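Local atomic coordinates of D-ribulose-5-phosphate 3-epimerase, putative (Plasmodium falciparum, PDB entry 1TQX), a protein that probably interconverts D-ribulose 5-phosphate and D-xylulose 5-phosphate as an epimerase that carries one divalent metal ion per subunit, here zinc. Residues W34-V39 / F66-L71. Residues are numbered along the deposited sequence; the frame is centred on the assembly and turned at random.
With ZN (zinc ion), chain D.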
loop_
_atom_site.group_PDB
_atom_site.type_symbol
_atom_site.label_atom_id
_atom_site.label_comp_id
_atom_site.label_asym_id
_atom_site.label_seq_id
_atom_site.Cartn_x
_atom_site.Cartn_y
_atom_site.Cartn_z
ATOM N N TRP A 34 -4.948 -9.076 1.157
ATOM C CA TRP A 34 -4.463 -8.039 2.063
ATOM C C TRP A 34 -5.562 -7.031 2.381
ATOM O O TRP A 34 -6.545 -6.922 1.644
ATOM C CB TRP A 34 -3.326 -7.253 1.395
ATOM C CG TRP A 34 -2.001 -7.954 1.224
ATOM C CD1 TRP A 34 -1.759 -9.296 1.245
ATOM C CD2 TRP A 34 -0.743 -7.324 0.964
ATOM N NE1 TRP A 34 -0.422 -9.540 1.015
ATOM C CE2 TRP A 34 0.221 -8.344 0.837
ATOM C CE3 TRP A 34 -0.339 -5.986 0.819
ATOM C CZ2 TRP A 34 1.565 -8.075 0.578
ATOM C CZ3 TRP A 34 1.001 -5.715 0.560
ATOM C CH2 TRP A 34 1.938 -6.760 0.441
ATOM N N ILE A 35 -5.391 -6.302 3.481
ATOM C CA ILE A 35 -6.318 -5.237 3.847
ATOM C C ILE A 35 -5.374 -4.039 3.974
ATOM O O ILE A 35 -4.410 -4.078 4.736
ATOM C CB ILE A 35 -7.098 -5.520 5.175
ATOM C CG1 ILE A 35 -8.196 -4.470 5.352
ATOM C CG2 ILE A 35 -6.167 -5.528 6.386
ATOM C CD1 ILE A 35 -9.253 -4.507 4.254
ATOM N N HIS A 36 -5.626 -3.002 3.178
ATOM C CA HIS A 36 -4.776 -1.814 3.163
ATOM C C HIS A 36 -5.263 -0.763 4.150
ATOM O O HIS A 36 -6.361 -0.212 3.999
ATOM C CB HIS A 36 -4.745 -1.232 1.749
ATOM C CG HIS A 36 -3.647 -0.242 1.527
ATOM N ND1 HIS A 36 -2.326 -0.615 1.394
ATOM C CD2 HIS A 36 -3.670 1.105 1.418
ATOM C CE1 HIS A 36 -1.583 0.459 1.211
ATOM N NE2 HIS A 36 -2.374 1.517 1.221
ATOM N N LEU A 37 -4.429 -0.467 5.142
ATOM C CA LEU A 37 -4.772 0.478 6.199
ATOM C C LEU A 37 -4.005 1.799 6.116
ATOM O O LEU A 37 -2.821 1.860 6.453
ATOM C CB LEU A 37 -4.513 -0.193 7.559
ATOM C CG LEU A 37 -5.189 -1.564 7.697
ATOM C CD1 LEU A 37 -4.522 -2.409 8.786
ATOM C CD2 LEU A 37 -6.668 -1.346 7.999
ATOM N N ASP A 38 -4.687 2.851 5.673
ATOM C CA ASP A 38 -4.073 4.175 5.545
ATOM C C ASP A 38 -4.079 4.990 6.835
ATOM O O ASP A 38 -5.138 5.367 7.330
ATOM C CB ASP A 38 -4.783 4.990 4.453
ATOM C CG ASP A 38 -4.500 4.470 3.061
ATOM O OD1 ASP A 38 -3.329 4.180 2.767
ATOM O OD2 ASP A 38 -5.441 4.366 2.251
ATOM N N VAL A 39 -2.886 5.273 7.350
ATOM C CA VAL A 39 -2.718 6.059 8.573
ATOM C C VAL A 39 -2.239 7.459 8.174
ATOM O O VAL A 39 -1.183 7.603 7.560
ATOM C CB VAL A 39 -1.674 5.404 9.502
ATOM C CG1 VAL A 39 -1.538 6.201 10.799
ATOM C CG2 VAL A 39 -2.096 3.958 9.807
ATOM N N PHE A 66 -3.831 -10.315 5.583
ATOM C CA PHE A 66 -2.545 -9.633 5.782
ATOM C C PHE A 66 -2.740 -8.136 6.079
ATOM O O PHE A 66 -3.398 -7.433 5.314
ATOM C CB PHE A 66 -1.740 -9.829 4.493
ATOM C CG PHE A 66 -0.318 -9.334 4.537
ATOM C CD1 PHE A 66 0.738 -10.235 4.678
ATOM C CD2 PHE A 66 -0.021 -7.995 4.286
ATOM C CE1 PHE A 66 2.067 -9.815 4.553
ATOM C CE2 PHE A 66 1.308 -7.561 4.161
ATOM C CZ PHE A 66 2.350 -8.476 4.292
ATOM N N PHE A 67 -2.159 -7.659 7.178
ATOM C CA PHE A 67 -2.280 -6.254 7.559
ATOM C C PHE A 67 -1.216 -5.392 6.884
ATOM O O PHE A 67 -0.039 -5.423 7.256
ATOM C CB PHE A 67 -2.191 -6.113 9.089
ATOM C CG PHE A 67 -3.517 -6.268 9.797
ATOM C CD1 PHE A 67 -4.400 -7.300 9.468
ATOM C CD2 PHE A 67 -3.875 -5.389 10.817
ATOM C CE1 PHE A 67 -5.618 -7.443 10.150
ATOM C CE2 PHE A 67 -5.091 -5.527 11.504
ATOM C CZ PHE A 67 -5.959 -6.554 11.169
ATOM N N ASP A 68 -1.638 -4.623 5.887
ATOM C CA ASP A 68 -0.739 -3.758 5.135
ATOM C C ASP A 68 -0.982 -2.297 5.541
ATOM O O ASP A 68 -1.953 -1.667 5.119
ATOM C CB ASP A 68 -0.991 -4.000 3.643
ATOM C CG ASP A 68 -0.207 -3.079 2.750
ATOM O OD1 ASP A 68 0.976 -2.797 3.042
ATOM O OD2 ASP A 68 -0.784 -2.656 1.723
ATOM N N VAL A 69 -0.080 -1.771 6.365
ATOM C CA VAL A 69 -0.202 -0.409 6.882
ATOM C C VAL A 69 0.616 0.626 6.122
ATOM O O VAL A 69 1.843 0.540 6.054
ATOM C CB VAL A 69 0.197 -0.346 8.384
ATOM C CG1 VAL A 69 -0.155 1.021 8.954
ATOM C CG2 VAL A 69 -0.519 -1.453 9.165
ATOM N N HIS A 70 -0.076 1.611 5.555
ATOM C CA HIS A 70 0.572 2.680 4.807
ATOM C C HIS A 70 0.665 3.884 5.740
ATOM O O HIS A 70 -0.338 4.534 6.027
ATOM C CB HIS A 70 -0.256 3.035 3.564
ATOM C CG HIS A 70 0.343 4.116 2.719
ATOM N ND1 HIS A 70 -0.275 4.596 1.583
ATOM C CD2 HIS A 70 1.491 4.823 2.849
ATOM C CE1 HIS A 70 0.465 5.553 1.052
ATOM N NE2 HIS A 70 1.541 5.710 1.801
ATOM N N LEU A 71 1.874 4.173 6.206
ATOM C CA LEU A 71 2.106 5.279 7.124
ATOM C C LEU A 71 2.347 6.616 6.429
ATOM O O LEU A 71 3.475 6.948 6.082
ATOM C CB LEU A 71 3.300 4.954 8.032
ATOM C CG LEU A 71 3.138 3.691 8.892
ATOM C CD1 LEU A 71 4.489 3.264 9.465
ATOM C CD2 LEU A 71 2.133 3.963 10.002
HETATM ZN ZN ZN D . -2.314 3.738 0.955
#
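D68 reaches from strand 66-71 across to two side chains of strand 34-39, W34 and H36. Its CB lies 3.5 Å from W34 CE3, off the indole plane, and CG keeps the same neighbour. With CG anti to the backbone N (chi1 175°), the carboxylate is carried between W34 and the imidazole of H36. OD1 passes W34 CZ3 and takes a hydrogen bond from Q88; OD2 lies at the indole edge, near its plane, and accepts H36 ND1 at 2.6 Å. This short bond lies in the imidazole plane but meets OD2 from above the carboxylate plane, and Q177 gives OD2 a second N-H. With ND1 on D68 and NE2 on the zinc ion, the H36 ring is fixed in rotation, and D68 is a second-shell residue; its carboxylate would be expected to polarise the imidazole. D38 OD1, 2.1 Å from the zinc, and H70 ND1, 2.3 Å from it, bind alongside H36 NE2, and D179 supplies the fourth residue. H70 NE2, on the far side of its ring, is hydrogen-bonded to H92. These are neighbouring parallel strands of a TIM barrel, joined by the beta-alpha-beta crossover through helix 52-58, and the metal-binding side chains point into the barrel. At the other end from the metal, F66 stacks offset on the five-membered ring of W34, centroids 3.9 Å apart and planes at 11°. Five backbone hydrogen bonds, from I35 N to F66 O through V39 N to H70 O, join the strands. On the outer face L37 CD1 touches F67 CD2 at 3.7 Å, and V39 CG2 meets V69 CG1.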